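Local coordinates for ribonucleoside-diphosphate reductase (PDB 5IM3), which probably reduces ribonucleoside diphosphates to deoxyribonucleotides for DNA synthesis, using thioredoxin as reductant, and binds dATP as an allosteric nucleotide, at residues A630-D635 / C701-E706; K654-G659 / G760-N765. All coordinates share one frame; numbering follows the deposited sequence.

Contact 1 (A630-D635 / C701-E706); sequences AVRMLD and CDLADE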
loop_
_atom_site.group_PDB
_atom_site.type_symbol
_atom_site.label_atom_id
_atom_site.label_comp_id
_atom_site.label_asym_id
_atom_site.label_seq_id
_atom_site.Cartn_x
_atom_site.Cartn_y
_atom_site.Cartn_z
ATOM N N ALA A 630 27.845 -24.355 -44.303
ATOM C CA ALA A 630 27.656 -24.278 -42.859
ATOM C C ALA A 630 27.430 -25.662 -42.264
ATOM O O ALA A 630 28.062 -26.035 -41.270
ATOM C CB ALA A 630 26.479 -23.359 -42.538
ATOM N N VAL A 631 26.525 -26.440 -42.862
ATOM C CA VAL A 631 26.220 -27.765 -42.332
ATOM C C VAL A 631 27.461 -28.646 -42.360
ATOM O O VAL A 631 27.724 -29.402 -41.418
ATOM C CB VAL A 631 25.052 -28.399 -43.114
ATOM C CG1 VAL A 631 24.823 -29.843 -42.670
ATOM C CG2 VAL A 631 23.780 -27.579 -42.929
ATOM N N ARG A 632 28.246 -28.567 -43.438
ATOM C CA ARG A 632 29.466 -29.362 -43.510
ATOM C C ARG A 632 30.421 -28.997 -42.381
ATOM O O ARG A 632 30.966 -29.876 -41.704
ATOM C CB ARG A 632 30.147 -29.171 -44.865
ATOM C CG ARG A 632 31.331 -30.103 -45.079
ATOM C CD ARG A 632 32.043 -29.827 -46.397
ATOM N NE ARG A 632 33.064 -30.831 -46.678
ATOM C CZ ARG A 632 32.841 -31.966 -47.333
ATOM N NH1 ARG A 632 31.628 -32.255 -47.785
ATOM N NH2 ARG A 632 33.838 -32.820 -47.538
ATOM N N MET A 633 30.634 -27.698 -42.161
ATOM C CA MET A 633 31.499 -27.266 -41.068
ATOM C C MET A 633 30.994 -27.790 -39.730
ATOM O O MET A 633 31.787 -28.223 -38.885
ATOM C CB MET A 633 31.590 -25.742 -41.047
ATOM C CG MET A 633 32.235 -25.161 -42.294
ATOM S SD MET A 633 32.098 -23.370 -42.399
ATOM C CE MET A 633 33.061 -22.846 -40.985
ATOM N N LEU A 634 29.675 -27.768 -39.519
ATOM C CA LEU A 634 29.127 -28.263 -38.260
ATOM C C LEU A 634 29.303 -29.771 -38.140
ATOM O O LEU A 634 29.577 -30.284 -37.050
ATOM C CB LEU A 634 27.652 -27.880 -38.137
ATOM C CG LEU A 634 27.363 -26.401 -37.865
ATOM C CD1 LEU A 634 25.861 -26.139 -37.819
ATOM C CD2 LEU A 634 28.019 -25.933 -36.569
ATOM N N ASP A 635 29.158 -30.500 -39.248
ATOM C CA ASP A 635 29.391 -31.938 -39.200
ATOM C C ASP A 635 30.852 -32.238 -38.890
ATOM O O ASP A 635 31.156 -33.200 -38.175
ATOM C CB ASP A 635 28.972 -32.589 -40.516
ATOM C CG ASP A 635 28.754 -34.087 -40.380
ATOM O OD1 ASP A 635 28.021 -34.500 -39.457
ATOM O OD2 ASP A 635 29.319 -34.855 -41.183
ATOM N N CYS A 701 21.561 -34.366 -46.672
ATOM C CA CYS A 701 21.503 -35.484 -47.610
ATOM C C CYS A 701 22.795 -35.599 -48.411
ATOM O O CYS A 701 23.236 -36.709 -48.733
ATOM C CB CYS A 701 20.311 -35.322 -48.557
ATOM S SG CYS A 701 18.685 -35.334 -47.772
ATOM N N ASP A 702 23.409 -34.464 -48.754
ATOM C CA ASP A 702 24.647 -34.501 -49.527
ATOM C C ASP A 702 25.789 -35.097 -48.711
ATOM O O ASP A 702 26.602 -35.864 -49.240
ATOM C CB ASP A 702 25.011 -33.096 -50.007
ATOM C CG ASP A 702 23.950 -32.492 -50.908
ATOM O OD1 ASP A 702 23.085 -33.247 -51.403
ATOM O OD2 ASP A 702 23.984 -31.262 -51.124
ATOM N N LEU A 703 25.867 -34.756 -47.423
ATOM C CA LEU A 703 26.884 -35.353 -46.562
ATOM C C LEU A 703 26.644 -36.848 -46.380
ATOM O O LEU A 703 27.600 -37.629 -46.299
ATOM C CB LEU A 703 26.912 -34.643 -45.210
ATOM C CG LEU A 703 27.241 -33.149 -45.256
ATOM C CD1 LEU A 703 27.154 -32.548 -43.862
ATOM C CD2 LEU A 703 28.620 -32.899 -45.862
ATOM N N ALA A 704 25.378 -37.266 -46.322
ATOM C CA ALA A 704 25.079 -38.691 -46.212
ATOM C C ALA A 704 25.574 -39.452 -47.435
ATOM O O ALA A 704 26.043 -40.590 -47.320
ATOM C CB ALA A 704 23.578 -38.900 -46.028
ATOM N N ASP A 705 25.472 -38.839 -48.618
ATOM C CA ASP A 705 25.973 -39.486 -49.825
ATOM C C ASP A 705 27.489 -39.621 -49.798
ATOM O O ASP A 705 28.034 -40.583 -50.349
ATOM C CB ASP A 705 25.538 -38.698 -51.063
ATOM C CG ASP A 705 24.030 -38.640 -51.221
ATOM O OD1 ASP A 705 23.345 -39.598 -50.807
ATOM O OD2 ASP A 705 23.529 -37.635 -51.767
ATOM N N GLU A 706 28.180 -38.678 -49.157
ATOM C CA GLU A 706 29.637 -38.647 -49.146
ATOM C C GLU A 706 30.230 -39.354 -47.933
ATOM O O GLU A 706 31.286 -39.984 -48.041
ATOM C CB GLU A 706 30.120 -37.193 -49.181
ATOM C CG GLU A 706 31.633 -37.025 -49.176
ATOM C CD GLU A 706 32.056 -35.572 -49.066
ATOM O OE1 GLU A 706 31.240 -34.684 -49.400
ATOM O OE2 GLU A 706 33.200 -35.318 -48.633
#
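Arg632 and Glu706 both leave their helices with CG trans to the backbone N (both chi1 near 180°) and continue fully extended, Arg632 as far as NE, so that guanidinium and carboxylate meet although the axes of 630-635 and 701-706 come no closer than 10.6 Å. The grip is end-on and two-pronged: Arg632 NH1 bonds to Glu706 OE1 at 2.9 Å and Arg632 NH2 to Glu706 OE2 at 2.8 Å. Both bonds are nearly straight, both use the syn side of the carboxylate, and both oxygens lie close to the guanidinium plane. Because the two planes are 30° apart, the nitrogens reach the oxygens somewhat out of the carboxylate plane. The paired bonds fix the rotation of both groups. Arg632 NH2 is shared with Glu334, a second acid that would help offset the nearby Arg340 and Arg707.

Beneath the bridge Leu703 inserts its two methyls between the helices. CD1 touches Val631 CG1 at 3.8 Å and, at the same distance, Asp635 CB; CD2 lies 3.6 Å from Arg632 NH1 and also reaches the aliphatic CG of that arginine. Asp635 meets Leu703 most closely through CB, while its carboxylate is engaged with Asn763, Arg656, Arg762 and Arg707. Glu706 is exposed, whereas Leu703 and its three partners are buried. Segments 630-635 and 701-706 cross at -52°. Helix 620-640 lies in the beta-alpha-beta crossover between parallel strands 600-608 and 659-663 of the reductase barrel domain, and helix 679-707 packs against it through this leucine wedge and bidentate salt bridge.

Contact 2 (K654-G659 / G760-N765); sequences KHRPVG and GIRNSN
Arg656 lies against Arg762 along most of its length. Its CB rests 3.6 Å from the carbonyl O of Arg762, and CG follows at a looser distance. CD then meets the neighbouring guanidinium at Arg762 CZ. A bend at chi3 (66°) turns the remainder so that Arg656 NE lies over one face of the Arg762 guanidinium, offset toward its rim. At the tip, Arg762 NH2 sits above the centre of the Arg656 guanidinium, 3.1 Å from Arg656 CZ. The two planes are 28° apart, forming a slightly splayed face-to-face pair. Asp635 receives NE of both arginines, one on each carboxylate oxygen, while Asp639 takes Arg656 NH1 and the Gly708 carbonyl takes Arg762 NH1.

Below this pair, polar bonds tie the end of helix 646-655 to the loop. His655 O accepts twice: Ser764 N arrives almost head-on to the carbonyl at 3.1 Å, and Ser764 OG comes from above the carbonyl plane at 2.9 Å. The hydroxyl is placed there by chi1 59°, which sets OG between the backbone N and the carbonyl carbon. Arg656, leaving the helix with positive phi, presents its own O to Asn763 ND2 at 3.0 Å; the oxygen lies in the plane of that amide, but ND2 is tilted from the carbonyl plane. Asn763 is held from outside as well, OD1 by Ser700 and ND2 by Asp635. Farther on, Val658 N bonds to Asn765 O at 2.9 Å, and Val658 CG2 packs against that same oxygen.

Chemically, the negative charge of Asp635, with Asp639 a second partner of Arg656, would be expected to stabilise two guanidiniums this close together, while bonds to backbone carbonyls anchor the loop.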
loop_
_atom_site.group_PDB
_atom_site.type_symbol
_atom_site.label_atom_id
_atom_site.label_comp_id
_atom_site.label_asym_id
_atom_site.label_seq_id
_atom_site.Cartn_x
_atom_site.Cartn_y
_atom_site.Cartn_z
ATOM N N LYS A 654 27.127 -41.217 -32.409
ATOM C CA LYS A 654 25.998 -42.075 -32.759
ATOM C C LYS A 654 24.986 -41.331 -33.621
ATOM O O LYS A 654 24.510 -41.860 -34.632
ATOM C CB LYS A 654 25.324 -42.597 -31.488
ATOM C CG LYS A 654 25.633 -44.042 -31.130
ATOM C CD LYS A 654 25.148 -44.353 -29.717
ATOM C CE LYS A 654 25.151 -45.840 -29.423
ATOM N NZ LYS A 654 24.009 -46.546 -30.073
ATOM N N HIS A 655 24.647 -40.098 -33.234
ATOM C CA HIS A 655 23.510 -39.385 -33.801
ATOM C C HIS A 655 23.890 -38.158 -34.614
ATOM O O HIS A 655 23.086 -37.713 -35.439
ATOM C CB HIS A 655 22.554 -38.951 -32.680
ATOM C CG HIS A 655 22.278 -40.024 -31.676
ATOM N ND1 HIS A 655 21.749 -41.248 -32.023
ATOM C CD2 HIS A 655 22.463 -40.061 -30.334
ATOM C CE1 HIS A 655 21.618 -41.993 -30.940
ATOM N NE2 HIS A 655 22.044 -41.295 -29.901
ATOM N N ARG A 656 25.072 -37.597 -34.391
ATOM C CA ARG A 656 25.574 -36.460 -35.155
ATOM C C ARG A 656 24.552 -35.330 -35.286
ATOM O O ARG A 656 24.235 -34.898 -36.400
ATOM C CB ARG A 656 26.046 -36.907 -36.533
ATOM C CG ARG A 656 26.995 -38.105 -36.535
ATOM C CD ARG A 656 27.683 -38.259 -37.891
ATOM N NE ARG A 656 28.580 -37.136 -38.153
ATOM C CZ ARG A 656 29.863 -37.102 -37.802
ATOM N NH1 ARG A 656 30.421 -38.136 -37.186
ATOM N NH2 ARG A 656 30.596 -36.031 -38.071
ATOM N N PRO A 657 24.029 -34.816 -34.176
ATOM C CA PRO A 657 23.185 -33.623 -34.258
ATOM C C PRO A 657 24.020 -32.364 -34.404
ATOM O O PRO A 657 25.129 -32.256 -33.877
ATOM C CB PRO A 657 22.434 -33.631 -32.923
ATOM C CG PRO A 657 23.390 -34.272 -31.982
ATOM C CD PRO A 657 24.139 -35.307 -32.788
ATOM N N VAL A 658 23.469 -31.406 -35.146
ATOM C CA VAL A 658 24.032 -30.070 -35.247
ATOM C C VAL A 658 22.900 -29.077 -35.033
ATOM O O VAL A 658 21.722 -29.436 -35.023
ATOM C CB VAL A 658 24.742 -29.822 -36.601
ATOM C CG1 VAL A 658 25.875 -30.831 -36.803
ATOM C CG2 VAL A 658 23.753 -29.887 -37.758
ATOM N N GLY A 659 23.275 -27.813 -34.851
ATOM C CA GLY A 659 22.299 -26.757 -34.657
ATOM C C GLY A 659 22.635 -25.502 -35.435
ATOM O O GLY A 659 23.358 -24.634 -34.941
ATOM N N GLY A 760 18.548 -41.413 -46.561
ATOM C CA GLY A 760 19.621 -41.175 -45.615
ATOM C C GLY A 760 20.015 -39.720 -45.485
ATOM O O GLY A 760 20.121 -39.006 -46.488
ATOM N N ILE A 761 20.225 -39.261 -44.250
ATOM C CA ILE A 761 20.853 -37.971 -44.005
ATOM C C ILE A 761 21.955 -38.159 -42.973
ATOM O O ILE A 761 22.027 -39.174 -42.276
ATOM C CB ILE A 761 19.860 -36.878 -43.542
ATOM C CG1 ILE A 761 19.177 -37.260 -42.232
ATOM C CG2 ILE A 761 18.826 -36.621 -44.618
ATOM C CD1 ILE A 761 18.315 -36.143 -41.687
ATOM N N ARG A 762 22.818 -37.152 -42.888
ATOM C CA ARG A 762 24.037 -37.237 -42.100
ATOM C C ARG A 762 23.835 -36.848 -40.643
ATOM O O ARG A 762 24.673 -37.200 -39.805
ATOM C CB ARG A 762 25.108 -36.339 -42.736
ATOM C CG ARG A 762 26.446 -36.280 -42.012
ATOM C CD ARG A 762 27.137 -37.629 -41.956
ATOM N NE ARG A 762 28.476 -37.507 -41.389
ATOM C CZ ARG A 762 29.283 -38.530 -41.139
ATOM N NH1 ARG A 762 28.888 -39.768 -41.400
ATOM N NH2 ARG A 762 30.485 -38.313 -40.626
ATOM N N ASN A 763 22.747 -36.151 -40.315
ATOM C CA ASN A 763 22.588 -35.547 -39.000
ATOM C C ASN A 763 21.173 -35.764 -38.482
ATOM O O ASN A 763 20.200 -35.539 -39.209
ATOM C CB ASN A 763 22.903 -34.050 -39.061
ATOM C CG ASN A 763 24.226 -33.760 -39.740
ATOM O OD1 ASN A 763 24.272 -33.415 -40.923
ATOM N ND2 ASN A 763 25.312 -33.896 -38.992
ATOM N N SER A 764 21.062 -36.186 -37.219
ATOM C CA SER A 764 19.753 -36.445 -36.624
ATOM C C SER A 764 18.965 -35.160 -36.417
ATOM O O SER A 764 17.734 -35.162 -36.535
ATOM C CB SER A 764 19.914 -37.177 -35.288
ATOM O OG SER A 764 20.685 -36.410 -34.379
ATOM N N ASN A 765 19.649 -34.067 -36.093
ATOM C CA ASN A 765 19.042 -32.754 -35.964
ATOM C C ASN A 765 19.923 -31.755 -36.700
ATOM O O ASN A 765 21.150 -31.898 -36.730
ATOM C CB ASN A 765 18.875 -32.345 -34.488
ATOM C CG ASN A 765 17.785 -33.137 -33.773
ATOM O OD1 ASN A 765 16.648 -32.678 -33.653
ATOM N ND2 ASN A 765 18.133 -34.328 -33.291
#

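Overall arrangement
Both contacts are largely buried within the barrel domain, their centres about 9 Å apart, and their segments alternate along the chain. Contact 1 is a spaced helix pair whose salt bridge reaches an exposed glutamate; contact 2 has no exposed touching residue and joins a helix end to a loop at close backbone range. Accordingly, side chains do all the bonding across contact 1, whereas backbone groups take part in every hydrogen bond across contact 2. The carboxylate of Asp635 spans the two: its residue lines the apolar side of contact 1, and its charge serves contact 2. Cys701 packing on Ile761 joins helix 679-707 to the same loop.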